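Local coordinates for putative fimbrial associated sortase-like protein (Corynebacterium diphtheriae, PDB 6BWE) that is a class C-type sortase, a family of cysteine transpeptidases, and probably joins pilin subunits covalently into pili on the bacterial surface, at residues L139-T151 against T156-L168. The protein carries 2 engineered substitutions. Numbering follows the deposited sequence.
Sequences LEDVKEHDPIYIT and TLKYEVDAINVVL
An antiparallel beta hairpin of the sortase beta-barrel pairs strand 147-151 with strand 156-167, and I148 with Y159 and I150 with L157 form its hydrogen-bonded pairs. I148 N reaches Y159 O at 2.8 Å and L157 N reaches I150 O at 2.7 Å, each matched by a return bond. Just before P147, the backbone bonding continues out of the ladder into the type II turn K143-D146, which leads into the strand: V161 N donates to D146 O, and H145 N to V161 O at 2.8 Å. D146 OD2 takes the K143 N-H from above its carboxylate plane and also bonds T85, bracing that turn. On the buried face, V161 CG2, beside its own backbone N (chi1 177° sets CG1 anti to it), meets both V142 CG1 and I148 CD1, each at 3.7 Å. I150 CD1 touches Y159 CE2, while I148 continues onto strands 77-83 and 183-187. On the other face, the fully extended K158 lies alongside the Y149 ring, pointing the same way, with CG 3.7 Å from CE1. H145 ND1 makes a weak but straight bond to E160 OE2, which lies in the plane of the imidazole at its edge. T151 OG1 and T156 OG1 share a hydrogen bond of 3.2 Å near the hairpin's turn. Beyond V161 a classic beta bulge sets D162 and A163 against R202. K158 NZ forms a salt bridge with D212, to which Y149 OH is hydrogen-bonded, so the lysine's alkyl chain is held against the ring while its charge is paired.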
loop_
_atom_site.group_PDB
_atom_site.type_symbol
_atom_site.label_atom_id
_atom_site.label_comp_id
_atom_site.label_asym_id
_atom_site.label_seq_id
_atom_site.Cartn_x
_atom_site.Cartn_y
_atom_site.Cartn_z
ATOM N N LEU A 139 22.072 4.849 -15.059
ATOM C CA LEU A 139 21.447 5.542 -13.920
ATOM C C LEU A 139 22.479 5.843 -12.826
ATOM O O LEU A 139 22.389 6.851 -12.133
ATOM C CB LEU A 139 20.289 4.710 -13.326
ATOM C CG LEU A 139 19.468 5.405 -12.264
ATOM C CD1 LEU A 139 18.726 6.603 -12.866
ATOM C CD2 LEU A 139 18.488 4.425 -11.642
ATOM N N GLU A 140 23.501 4.989 -12.722
ATOM C CA GLU A 140 24.627 5.248 -11.839
ATOM C C GLU A 140 25.431 6.534 -12.086
ATOM O O GLU A 140 26.187 6.928 -11.201
ATOM C CB GLU A 140 25.587 4.062 -11.871
ATOM C CG GLU A 140 26.371 3.955 -13.183
ATOM C CD GLU A 140 27.047 2.621 -13.363
ATOM O OE1 GLU A 140 27.139 1.840 -12.394
ATOM O OE2 GLU A 140 27.539 2.373 -14.489
ATOM N N ASP A 141 25.284 7.164 -13.258
ATOM C CA ASP A 141 26.006 8.392 -13.605
ATOM C C ASP A 141 25.198 9.665 -13.344
ATOM O O ASP A 141 25.691 10.764 -13.541
ATOM C CB ASP A 141 26.438 8.359 -15.087
ATOM C CG ASP A 141 27.442 7.244 -15.393
ATOM O OD1 ASP A 141 28.095 6.750 -14.435
ATOM O OD2 ASP A 141 27.583 6.856 -16.596
ATOM N N VAL A 142 23.958 9.509 -12.886
ATOM C CA VAL A 142 23.140 10.611 -12.480
ATOM C C VAL A 142 23.727 11.132 -11.144
ATOM O O VAL A 142 24.068 10.356 -10.259
ATOM C CB VAL A 142 21.671 10.182 -12.268
ATOM C CG1 VAL A 142 20.847 11.322 -11.742
ATOM C CG2 VAL A 142 21.068 9.644 -13.562
ATOM N N LYS A 143 23.855 12.444 -11.053
ATOM C CA LYS A 143 24.345 13.107 -9.847
ATOM C C LYS A 143 23.273 13.940 -9.124
ATOM O O LYS A 143 22.234 14.300 -9.699
ATOM C CB LYS A 143 25.498 14.032 -10.238
ATOM C CG LYS A 143 26.729 13.294 -10.760
ATOM C CD LYS A 143 27.605 14.246 -11.576
ATOM C CE LYS A 143 29.074 14.179 -11.210
ATOM N NZ LYS A 143 29.710 12.847 -11.361
ATOM N N GLU A 144 23.578 14.263 -7.865
ATOM C CA GLU A 144 22.805 15.174 -7.044
ATOM C C GLU A 144 22.541 16.463 -7.830
ATOM O O GLU A 144 23.421 16.964 -8.562
ATOM C CB GLU A 144 23.560 15.528 -5.748
ATOM C CG GLU A 144 23.833 14.375 -4.776
ATOM C CD GLU A 144 22.566 13.758 -4.184
ATOM O OE1 GLU A 144 21.491 14.368 -4.344
ATOM O OE2 GLU A 144 22.628 12.654 -3.570
ATOM N N HIS A 145 21.309 16.948 -7.704
ATOM C CA HIS A 145 20.795 18.125 -8.427
ATOM C C HIS A 145 20.475 17.933 -9.909
ATOM O O HIS A 145 19.936 18.857 -10.510
ATOM C CB HIS A 145 21.685 19.380 -8.269
ATOM C CG HIS A 145 22.136 19.614 -6.869
ATOM N ND1 HIS A 145 21.279 20.013 -5.868
ATOM C CD2 HIS A 145 23.356 19.492 -6.291
ATOM C CE1 HIS A 145 21.946 20.110 -4.731
ATOM N NE2 HIS A 145 23.207 19.799 -4.962
ATOM N N ASP A 146 20.765 16.775 -10.507
ATOM C CA ASP A 146 20.401 16.572 -11.918
ATOM C C ASP A 146 18.874 16.633 -12.071
ATOM O O ASP A 146 18.158 16.230 -11.166
ATOM C CB ASP A 146 20.915 15.237 -12.444
ATOM C CG ASP A 146 22.436 15.238 -12.732
ATOM O OD1 ASP A 146 23.142 16.286 -12.552
ATOM O OD2 ASP A 146 22.901 14.163 -13.194
ATOM N N PRO A 147 18.375 17.149 -13.199
ATOM C CA PRO A 147 16.931 17.163 -13.403
ATOM C C PRO A 147 16.381 15.880 -14.047
ATOM O O PRO A 147 17.067 15.212 -14.841
ATOM C CB PRO A 147 16.744 18.331 -14.355
ATOM C CG PRO A 147 17.958 18.276 -15.207
ATOM C CD PRO A 147 19.062 17.894 -14.269
ATOM N N ILE A 148 15.148 15.572 -13.691
ATOM C CA ILE A 148 14.373 14.464 -14.261
ATOM C C ILE A 148 13.034 15.045 -14.679
ATOM O O ILE A 148 12.409 15.746 -13.876
ATOM C CB ILE A 148 14.138 13.376 -13.205
ATOM C CG1 ILE A 148 15.479 12.732 -12.794
ATOM C CG2 ILE A 148 13.161 12.320 -13.699
ATOM C CD1 ILE A 148 15.394 12.006 -11.462
ATOM N N TYR A 149 12.606 14.793 -15.919
ATOM C CA TYR A 149 11.333 15.320 -16.427
ATOM C C TYR A 149 10.360 14.176 -16.720
ATOM O O TYR A 149 10.707 13.264 -17.475
ATOM C CB TYR A 149 11.545 16.114 -17.709
ATOM C CG TYR A 149 12.535 17.260 -17.548
ATOM C CD1 TYR A 149 12.106 18.541 -17.250
ATOM C CD2 TYR A 149 13.898 17.036 -17.644
ATOM C CE1 TYR A 149 13.011 19.607 -17.120
ATOM C CE2 TYR A 149 14.812 18.073 -17.496
ATOM C CZ TYR A 149 14.371 19.354 -17.230
ATOM O OH TYR A 149 15.300 20.369 -17.060
ATOM N N ILE A 150 9.143 14.247 -16.182
ATOM C CA ILE A 150 8.136 13.240 -16.445
ATOM C C ILE A 150 7.066 13.914 -17.279
ATOM O O ILE A 150 6.556 14.957 -16.890
ATOM C CB ILE A 150 7.529 12.660 -15.151
ATOM C CG1 ILE A 150 8.595 11.830 -14.436
ATOM C CG2 ILE A 150 6.334 11.769 -15.507
ATOM C CD1 ILE A 150 8.194 11.358 -13.084
ATOM N N THR A 151 6.749 13.325 -18.421
ATOM C CA THR A 151 5.655 13.811 -19.232
ATOM C C THR A 151 4.503 12.833 -19.128
ATOM O O THR A 151 4.675 11.650 -19.363
ATOM C CB THR A 151 6.085 14.029 -20.677
ATOM O OG1 THR A 151 7.206 14.942 -20.700
ATOM C CG2 THR A 151 4.975 14.637 -21.488
ATOM N N THR A 156 4.272 18.319 -18.194
ATOM C CA THR A 156 5.604 17.928 -17.830
ATOM C C THR A 156 5.877 18.336 -16.376
ATOM O O THR A 156 5.613 19.468 -15.976
ATOM C CB THR A 156 6.639 18.490 -18.802
ATOM O OG1 THR A 156 6.380 17.929 -20.086
ATOM C CG2 THR A 156 8.062 18.067 -18.395
ATOM N N LEU A 157 6.389 17.380 -15.602
ATOM C CA LEU A 157 6.743 17.576 -14.200
ATOM C C LEU A 157 8.262 17.489 -14.088
ATOM O O LEU A 157 8.863 16.590 -14.673
ATOM C CB LEU A 157 6.113 16.487 -13.325
ATOM C CG LEU A 157 4.673 16.050 -13.585
ATOM C CD1 LEU A 157 4.231 14.985 -12.578
ATOM C CD2 LEU A 157 3.776 17.242 -13.499
ATOM N N LYS A 158 8.866 18.382 -13.303
ATOM C CA LYS A 158 10.294 18.420 -13.142
ATOM C C LYS A 158 10.635 18.002 -11.719
ATOM O O LYS A 158 10.004 18.432 -10.762
ATOM C CB LYS A 158 10.860 19.804 -13.468
ATOM C CG LYS A 158 12.378 19.875 -13.441
ATOM C CD LYS A 158 12.878 21.297 -13.782
ATOM C CE LYS A 158 14.396 21.336 -13.719
ATOM N NZ LYS A 158 14.961 22.694 -14.000
ATOM N N TYR A 159 11.615 17.126 -11.618
ATOM C CA TYR A 159 12.143 16.680 -10.340
ATOM C C TYR A 159 13.632 16.938 -10.332
ATOM O O TYR A 159 14.256 17.006 -11.400
ATOM C CB TYR A 159 11.855 15.187 -10.152
ATOM C CG TYR A 159 10.387 14.943 -9.911
ATOM C CD1 TYR A 159 9.899 14.807 -8.615
ATOM C CD2 TYR A 159 9.475 14.893 -10.978
ATOM C CE1 TYR A 159 8.540 14.644 -8.370
ATOM C CE2 TYR A 159 8.102 14.736 -10.745
ATOM C CZ TYR A 159 7.651 14.605 -9.441
ATOM O OH TYR A 159 6.322 14.466 -9.151
ATOM N N GLU A 160 14.204 17.052 -9.135
ATOM C CA GLU A 160 15.635 17.248 -8.984
ATOM C C GLU A 160 16.210 16.220 -8.004
ATOM O O GLU A 160 15.687 16.058 -6.912
ATOM C CB GLU A 160 15.864 18.698 -8.518
ATOM C CG GLU A 160 17.198 18.968 -7.889
ATOM C CD GLU A 160 17.376 20.432 -7.489
ATOM O OE1 GLU A 160 16.809 21.338 -8.161
ATOM O OE2 GLU A 160 18.094 20.657 -6.501
ATOM N N VAL A 161 17.310 15.570 -8.380
ATOM C CA VAL A 161 17.875 14.474 -7.599
ATOM C C VAL A 161 18.424 14.974 -6.277
ATOM O O VAL A 161 19.140 15.973 -6.256
ATOM C CB VAL A 161 19.007 13.728 -8.354
ATOM C CG1 VAL A 161 19.639 12.641 -7.483
ATOM C CG2 VAL A 161 18.457 13.111 -9.642
ATOM N N ASP A 162 18.065 14.287 -5.194
ATOM C CA ASP A 162 18.517 14.671 -3.843
ATOM C C ASP A 162 19.117 13.526 -3.019
ATOM O O ASP A 162 19.612 13.771 -1.927
ATOM C CB ASP A 162 17.392 15.361 -3.045
ATOM C CG ASP A 162 16.160 14.476 -2.867
ATOM O OD1 ASP A 162 16.279 13.352 -2.380
ATOM O OD2 ASP A 162 15.058 14.919 -3.220
ATOM N N ALA A 163 19.098 12.297 -3.529
ATOM C CA ALA A 163 19.665 11.156 -2.812
ATOM C C ALA A 163 19.941 9.997 -3.769
ATOM O O ALA A 163 19.191 9.728 -4.723
ATOM C CB ALA A 163 18.775 10.706 -1.662
ATOM N N ILE A 164 21.065 9.347 -3.510
ATOM C CA ILE A 164 21.593 8.265 -4.316
ATOM C C ILE A 164 22.062 7.204 -3.328
ATOM O O ILE A 164 22.979 7.460 -2.569
ATOM C CB ILE A 164 22.744 8.737 -5.209
ATOM C CG1 ILE A 164 22.245 9.746 -6.238
ATOM C CG2 ILE A 164 23.380 7.548 -5.936
ATOM C CD1 ILE A 164 23.344 10.430 -7.030
ATOM N N ASN A 165 21.408 6.041 -3.317
ATOM C CA ASN A 165 21.695 4.993 -2.336
ATOM C C ASN A 165 21.778 3.635 -3.030
ATOM O O ASN A 165 20.977 3.349 -3.912
ATOM C CB ASN A 165 20.582 4.964 -1.270
ATOM C CG ASN A 165 20.627 6.168 -0.338
ATOM O OD1 ASN A 165 21.526 6.280 0.500
ATOM N ND2 ASN A 165 19.680 7.107 -0.507
ATOM N N VAL A 166 22.769 2.830 -2.664
ATOM C CA VAL A 166 22.860 1.444 -3.099
ATOM C C VAL A 166 22.482 0.587 -1.891
ATOM O O VAL A 166 23.104 0.717 -0.826
ATOM C CB VAL A 166 24.262 1.098 -3.597
ATOM C CG1 VAL A 166 24.401 -0.397 -3.847
ATOM C CG2 VAL A 166 24.583 1.911 -4.857
ATOM N N VAL A 167 21.461 -0.257 -2.049
ATOM C CA VAL A 167 20.913 -1.037 -0.945
ATOM C C VAL A 167 20.714 -2.495 -1.341
ATOM O O VAL A 167 20.675 -2.828 -2.539
ATOM C CB VAL A 167 19.574 -0.436 -0.429
ATOM C CG1 VAL A 167 19.787 0.969 0.114
ATOM C CG2 VAL A 167 18.484 -0.472 -1.494
ATOM N N LEU A 168 20.554 -3.361 -0.338
ATOM C CA LEU A 168 20.136 -4.736 -0.599
ATOM C C LEU A 168 18.705 -4.742 -1.077
ATOM O O LEU A 168 17.947 -3.857 -0.710
ATOM C CB LEU A 168 20.304 -5.630 0.640
ATOM C CG LEU A 168 21.754 -5.857 1.067
ATOM C CD1 LEU A 168 21.816 -6.622 2.387
ATOM C CD2 LEU A 168 22.529 -6.615 -0.007
HETATM O O HOH W 1 22.739 10.588 -1.284
#